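Local coordinates for beta-lactamase-like protein (Koribacter versatilis, PDB 6B9V) that acts as a metallo-beta-lactamase-fold diphosphatase of the PhnP family that cleaves reactive FAD photoproducts and carries manganese and zinc ions, at residues E113-L116 / K117-K121; R243-P246 / A247-L251. One frame throughout, in Å; residues are numbered along the deposited sequence.

Interaction 1: residues E113-L116 / K117-K121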
ATOM      1  N   GLU A 113       9.179   3.210 -17.297  1.00 17.94           N
ATOM      2  CA  GLU A 113       9.818   4.451 -16.890  1.00 21.03           C
ATOM      3  C   GLU A 113       8.853   5.627 -17.039  1.00 22.38           C
ATOM      4  O   GLU A 113       8.729   6.437 -16.129  1.00 21.52           O
ATOM      5  CB  GLU A 113      11.083   4.695 -17.717  1.00 25.76           C
ATOM      6  CG  GLU A 113      11.714   6.048 -17.470  1.00 26.80           C
ATOM      7  CD  GLU A 113      12.826   6.352 -18.453  1.00 41.03           C
ATOM      8  OE1 GLU A 113      13.461   5.397 -18.945  1.00 45.38           O
ATOM      9  OE2 GLU A 113      13.049   7.542 -18.747  1.00 49.32           O
ATOM     10  N   ARG A 114       8.173   5.703 -18.192  1.00 21.48           N
ATOM     11  CA  ARG A 114       7.210   6.778 -18.477  1.00 21.93           C
ATOM     12  C   ARG A 114       6.119   6.857 -17.390  1.00 20.79           C
ATOM     13  O   ARG A 114       5.792   7.955 -16.860  1.00 22.46           O
ATOM     14  CB  ARG A 114       6.568   6.559 -19.858  1.00 26.64           C
ATOM     15  CG  ARG A 114       6.009   7.801 -20.542  1.00 29.16           C
ATOM     16  CD  ARG A 114       5.080   7.426 -21.717  1.00 27.00           C
ATOM     17  NE  ARG A 114       5.637   6.374 -22.571  1.00 25.76           N
ATOM     18  CZ  ARG A 114       4.956   5.715 -23.504  1.00 30.05           C
ATOM     19  NH1 ARG A 114       3.678   5.991 -23.727  1.00 27.49           N
ATOM     20  NH2 ARG A 114       5.557   4.772 -24.225  1.00 27.03           N
ATOM     21  N   VAL A 115       5.560   5.694 -17.059  1.00 21.17           N
ATOM     22  CA  VAL A 115       4.534   5.653 -16.016  1.00 22.64           C
ATOM     23  C   VAL A 115       5.088   6.035 -14.634  1.00 21.86           C
ATOM     24  O   VAL A 115       4.464   6.814 -13.901  1.00 18.97           O
ATOM     25  CB  VAL A 115       3.871   4.252 -15.939  1.00 25.26           C
ATOM     26  CG1 VAL A 115       2.892   4.185 -14.773  1.00 24.20           C
ATOM     27  CG2 VAL A 115       3.182   3.914 -17.265  1.00 27.01           C
ATOM     28  N   LEU A 116       6.244   5.493 -14.268  1.00 17.82           N
ATOM     29  CA  LEU A 116       6.861   5.823 -12.976  1.00 22.60           C
ATOM     30  C   LEU A 116       7.154   7.319 -12.810  1.00 25.13           C
ATOM     31  O   LEU A 116       6.854   7.909 -11.758  1.00 20.72           O
ATOM     32  CB  LEU A 116       8.165   5.041 -12.770  1.00 19.51           C
ATOM     33  CG  LEU A 116       8.058   3.539 -12.481  1.00 24.09           C
ATOM     34  CD1 LEU A 116       9.443   2.904 -12.510  1.00 22.89           C
ATOM     35  CD2 LEU A 116       7.387   3.275 -11.130  1.00 23.52           C
ATOM     36  N   LYS A 117       7.747   7.933 -13.830  1.00 21.51           N
ATOM     37  CA  LYS A 117       8.083   9.350 -13.739  1.00 28.01           C
ATOM     38  C   LYS A 117       6.821  10.200 -13.692  1.00 29.60           C
ATOM     39  O   LYS A 117       6.803  11.259 -13.053  1.00 26.75           O
ATOM     40  CB  LYS A 117       8.968   9.782 -14.909  1.00 23.89           C
ATOM     41  CG  LYS A 117      10.366   9.188 -14.839  1.00 34.69           C
ATOM     42  CD  LYS A 117      11.251   9.747 -15.940  1.00 46.94           C
ATOM     43  CE  LYS A 117      12.709   9.395 -15.695  1.00 52.85           C
ATOM     44  NZ  LYS A 117      13.585   9.888 -16.793  1.00 54.26           N
ATOM     45  N   HIS A 118       5.768   9.743 -14.367  1.00 23.05           N
ATOM     46  CA  HIS A 118       4.516  10.496 -14.331  1.00 24.79           C
ATOM     47  C   HIS A 118       3.838  10.399 -12.958  1.00 29.83           C
ATOM     48  O   HIS A 118       3.556  11.416 -12.310  1.00 28.68           O
ATOM     49  CB  HIS A 118       3.574  10.002 -15.433  1.00 28.50           C
ATOM     50  CG  HIS A 118       2.212  10.616 -15.381  1.00 30.31           C
ATOM     51  ND1 HIS A 118       1.929  11.845 -15.934  1.00 29.86           N
ATOM     52  CD2 HIS A 118       1.055  10.171 -14.835  1.00 31.97           C
ATOM     53  CE1 HIS A 118       0.653  12.129 -15.739  1.00 37.34           C
ATOM     54  NE2 HIS A 118       0.101  11.129 -15.075  1.00 35.23           N
ATOM     55  N   VAL A 119       3.594   9.171 -12.512  1.00 25.56           N
ATOM     56  CA  VAL A 119       2.906   8.915 -11.256  1.00 23.16           C
ATOM     57  C   VAL A 119       3.694   9.449 -10.066  1.00 25.89           C
ATOM     58  O   VAL A 119       3.120  10.029  -9.146  1.00 26.49           O
ATOM     59  CB  VAL A 119       2.645   7.410 -11.048  1.00 24.39           C
ATOM     60  CG1 VAL A 119       2.134   7.133  -9.636  1.00 27.10           C
ATOM     61  CG2 VAL A 119       1.651   6.887 -12.082  1.00 24.19           C
ATOM     62  N   PHE A 120       5.007   9.252 -10.082  1.00 20.48           N
ATOM     63  CA  PHE A 120       5.836   9.646  -8.950  1.00 23.97           C
ATOM     64  C   PHE A 120       6.689  10.841  -9.316  1.00 29.44           C
ATOM     65  O   PHE A 120       7.861  10.916  -8.950  1.00 28.59           O
ATOM     66  CB  PHE A 120       6.709   8.483  -8.479  1.00 25.17           C
ATOM     67  CG  PHE A 120       5.927   7.376  -7.826  1.00 21.38           C
ATOM     68  CD1 PHE A 120       5.376   7.556  -6.561  1.00 25.05           C
ATOM     69  CD2 PHE A 120       5.722   6.173  -8.480  1.00 18.07           C
ATOM     70  CE1 PHE A 120       4.645   6.549  -5.955  1.00 29.85           C
ATOM     71  CE2 PHE A 120       4.991   5.160  -7.880  1.00 21.82           C
ATOM     72  CZ  PHE A 120       4.455   5.346  -6.616  1.00 24.40           C
ATOM     73  N   LYS A 121       6.079  11.781 -10.030  1.00 28.23           N
ATOM     74  CA  LYS A 121       6.745  13.025 -10.405  1.00 36.84           C
ATOM     75  C   LYS A 121       7.309  13.784  -9.193  1.00 46.18           C
ATOM     76  O   LYS A 121       8.307  14.496  -9.314  1.00 48.63           O
ATOM     77  CB  LYS A 121       5.778  13.916 -11.181  1.00 32.39           C
ATOM     78  CG  LYS A 121       6.457  14.976 -12.017  1.00 34.68           C
ATOM     79  CD  LYS A 121       5.447  15.978 -12.540  1.00 44.82           C
ATOM     80  CE  LYS A 121       6.113  17.017 -13.427  1.00 52.74           C
ATOM     81  NZ  LYS A 121       5.140  18.057 -13.877  1.00 60.16           N
TER

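Interaction 2: residues R243-P246 / A247-L251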
ATOM      1  N   ARG A 243      -2.919 -30.052  -4.500  1.00 28.09           N
ATOM      2  CA  ARG A 243      -3.112 -31.496  -4.403  1.00 36.23           C
ATOM      3  C   ARG A 243      -3.363 -32.107  -5.784  1.00 36.76           C
ATOM      4  O   ARG A 243      -3.077 -33.285  -6.016  1.00 42.91           O
ATOM      5  CB  ARG A 243      -4.270 -31.812  -3.443  1.00 42.28           C
ATOM      6  CG  ARG A 243      -4.292 -33.236  -2.897  1.00 55.86           C
ATOM      7  CD  ARG A 243      -4.998 -33.303  -1.537  1.00 61.70           C
ATOM      8  NE  ARG A 243      -6.364 -32.784  -1.584  1.00 61.75           N
ATOM      9  CZ  ARG A 243      -6.781 -31.703  -0.931  1.00 61.92           C
ATOM     10  NH1 ARG A 243      -5.940 -31.022  -0.163  1.00 61.05           N
ATOM     11  NH2 ARG A 243      -8.045 -31.306  -1.039  1.00 58.42           N
ATOM     12  N   GLN A 244      -3.881 -31.300  -6.706  1.00 29.88           N
ATOM     13  CA  GLN A 244      -4.298 -31.805  -8.010  1.00 29.83           C
ATOM     14  C   GLN A 244      -3.282 -31.582  -9.151  1.00 30.73           C
ATOM     15  O   GLN A 244      -3.424 -32.183 -10.211  1.00 26.17           O
ATOM     16  CB  GLN A 244      -5.644 -31.181  -8.417  1.00 28.37           C
ATOM     17  CG  GLN A 244      -6.890 -31.826  -7.781  1.00 40.50           C
ATOM     18  CD  GLN A 244      -7.828 -30.812  -7.123  1.00 51.07           C
ATOM     19  OE1 GLN A 244      -8.128 -29.754  -7.687  1.00 52.25           O
ATOM     20  NE2 GLN A 244      -8.275 -31.127  -5.914  1.00 54.24           N
ATOM     21  N   LEU A 245      -2.271 -30.736  -8.941  1.00 25.22           N
ATOM     22  CA  LEU A 245      -1.306 -30.399  -9.999  1.00 18.85           C
ATOM     23  C   LEU A 245      -0.266 -31.499 -10.227  1.00 19.80           C
ATOM     24  O   LEU A 245      -0.018 -32.314  -9.343  1.00 25.73           O
ATOM     25  CB  LEU A 245      -0.590 -29.077  -9.654  1.00 16.25           C
ATOM     26  CG  LEU A 245      -1.431 -27.810  -9.750  1.00 16.97           C
ATOM     27  CD1 LEU A 245      -0.631 -26.640  -9.154  1.00 20.19           C
ATOM     28  CD2 LEU A 245      -1.826 -27.496 -11.193  1.00 17.53           C
ATOM     29  N   PRO A 246       0.349 -31.525 -11.422  1.00 21.01           N
ATOM     30  CA  PRO A 246       1.395 -32.516 -11.698  1.00 23.39           C
ATOM     31  C   PRO A 246       2.613 -32.337 -10.804  1.00 30.12           C
ATOM     32  O   PRO A 246       2.875 -31.218 -10.360  1.00 20.85           O
ATOM     33  CB  PRO A 246       1.763 -32.240 -13.158  1.00 25.78           C
ATOM     34  CG  PRO A 246       0.570 -31.619 -13.739  1.00 22.85           C
ATOM     35  CD  PRO A 246      -0.044 -30.794 -12.640  1.00 20.60           C
ATOM     36  N   ALA A 247       3.353 -33.420 -10.564  1.00 27.09           N
ATOM     37  CA  ALA A 247       4.616 -33.327  -9.839  1.00 29.71           C
ATOM     38  C   ALA A 247       5.496 -32.247 -10.455  1.00 26.32           C
ATOM     39  O   ALA A 247       5.562 -32.108 -11.672  1.00 26.58           O
ATOM     40  CB  ALA A 247       5.345 -34.672  -9.838  1.00 26.10           C
ATOM     41  N   GLY A 248       6.139 -31.460  -9.608  1.00 24.04           N
ATOM     42  CA  GLY A 248       7.031 -30.420 -10.090  1.00 29.64           C
ATOM     43  C   GLY A 248       6.363 -29.093 -10.407  1.00 27.05           C
ATOM     44  O   GLY A 248       7.036 -28.153 -10.838  1.00 22.32           O
ATOM     45  N   ILE A 249       5.048 -29.020 -10.203  1.00 19.97           N
ATOM     46  CA  ILE A 249       4.275 -27.816 -10.486  1.00 17.56           C
ATOM     47  C   ILE A 249       3.402 -27.471  -9.279  1.00 22.84           C
ATOM     48  O   ILE A 249       2.640 -28.310  -8.810  1.00 19.96           O
ATOM     49  CB  ILE A 249       3.384 -28.007 -11.750  1.00 18.09           C
ATOM     50  CG1 ILE A 249       4.241 -28.394 -12.957  1.00 18.53           C
ATOM     51  CG2 ILE A 249       2.591 -26.762 -12.053  1.00 16.14           C
ATOM     52  CD1 ILE A 249       3.438 -28.677 -14.238  1.00 23.48           C
ATOM     53  N   GLN A 250       3.528 -26.260  -8.744  1.00 16.45           N
ATOM     54  CA  GLN A 250       2.731 -25.895  -7.567  1.00 13.75           C
ATOM     55  C   GLN A 250       2.374 -24.418  -7.589  1.00 16.21           C
ATOM     56  O   GLN A 250       3.096 -23.622  -8.191  1.00 14.57           O
ATOM     57  CB  GLN A 250       3.501 -26.201  -6.269  1.00 14.04           C
ATOM     58  CG  GLN A 250       3.795 -27.661  -5.971  1.00 23.45           C
ATOM     59  CD  GLN A 250       2.588 -28.423  -5.445  1.00 34.48           C
ATOM     60  OE1 GLN A 250       2.400 -28.543  -4.231  1.00 39.44           O
ATOM     61  NE2 GLN A 250       1.777 -28.962  -6.357  1.00 31.21           N
ATOM     62  N   LEU A 251       1.285 -24.031  -6.915  1.00 12.87           N
ATOM     63  CA  LEU A 251       1.080 -22.613  -6.629  1.00 12.25           C
ATOM     64  C   LEU A 251       2.138 -22.153  -5.633  1.00 15.59           C
ATOM     65  O   LEU A 251       2.413 -22.854  -4.646  1.00 13.00           O
ATOM     66  CB  LEU A 251      -0.320 -22.341  -6.041  1.00 12.29           C
ATOM     67  CG  LEU A 251      -1.545 -22.846  -6.819  1.00 16.13           C
ATOM     68  CD1 LEU A 251      -2.823 -22.440  -6.085  1.00 13.81           C
ATOM     69  CD2 LEU A 251      -1.559 -22.290  -8.229  1.00 19.76           C
TER

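Interaction 1: residues E113-L116 / K117-K121
The last turns of helix 110-119 join Glu113 to Lys117, Arg114 to His118, Val115 to Val119 and Leu116 to Phe120 through successive i to i+4 backbone hydrogen bonds, the last of them Phe120 N to Leu116 O at 2.8 Å, just where Phe120 leaves helical geometry. Side chains follow the same spacing. Glu113 and Lys117 run side by side, both extended beyond CG, and their methylenes touch, Glu113 CG lying 3.9 Å from Lys117 CE. Lys117 NZ then reaches Glu113 OE2 at 3.1 Å, meeting it from above the carboxylate plane, 39° out of it, while OE1 is engaged by Arg140 in a second salt bridge. On a different side of the helix, Val115 CG1 packs on Val119 CG2 (4.0 Å). Leu116 CD2 comes within 4.3 Å of Phe120 CD2, and both side chains continue inward, Leu116 onto Ile84 and Phe120 onto Leu87. Tyr122 and Ile123 of the second subunit pack against Val115 and Val119 respectively, so that this valine pair belongs to the dimer contact. With two basic partners, the Glu113 carboxylate would be expected to stay ionised and to tie the helix to strand 136-140.

Interaction 2: residues R243-P246 / A247-L251
Leu245 leans on the backbone of the strand that follows it, and its side chain can be traced atom by atom. CB rests 3.4 Å from Ile249 O and also approaches the amide nitrogen of Gln250, NE2. With CG anti to the carbonyl carbon of Leu245 and CD1 extended beyond it, the CD1 branch runs along the strand. CD1 stays near the same carbonyl, 3.7 Å from Ile249 O, touches Gln250 CA at 3.8 Å and lies 4.3 Å from Ile249 CG2. The same leucine also packs on Val216 of helix 212-222.

Between leucine and strand the chain reverses in a type II beta turn from Pro246 to Ile249, closed by Ile249 N to Pro246 O at 3.1 Å. This bond is bent, with 140° at the hydrogen. Gly248 occupies the third position with phi 87°, a backbone shape that would bring any CB into collision with the carbonyl oxygen of Ala247, and so suits glycine. The turn links helix 238-244 to strand 249-251, the last element of a beta-alpha-beta unit that begins with strand 226-230, and feeds the chain into the outermost strand, within this chain, of one of the two sheets in this metallo-beta-lactamase fold. Backbone bonds from Gly248 and Gln250 to Thr227 fasten that strand to its parallel neighbour.

To one side of the turn bond, the proline ring and Ile249 are set at a slant, CD1 of the isoleucine touching both Pro246 CB and Pro246 CG at 4.1 Å. Gln250, bent at chi2 (-77°), folds its amide back over its own strand: NE2 donates to Ile249 O at 2.7 Å, the acceptor lying practically in the amide plane, and bonds to Asn242 O as well. Asn242 OD1 in turn accepts from Leu251 N.

How the interactions relate
Interaction 1 lies within a single helix, whose regular repeat aligns a charged pair on one side and apolar pairs on others; interaction 2 joins a helix end to an edge strand, where a turn and apolar packing against backbone do the work. The two illustrate how local contacts take their chemistry from the secondary structure that spaces them. Both are partly buried, each mixing buried and solvent-facing residues. The centres of interactions 1 and 2 are about 38 Å apart, on opposite sides of the chain's centre, and the two share no element. The second subunit packs against residues 113-121, whereas 243-251 meets no other chain of the assembly and relies on helix 212-222 and strand 226-230 of its own.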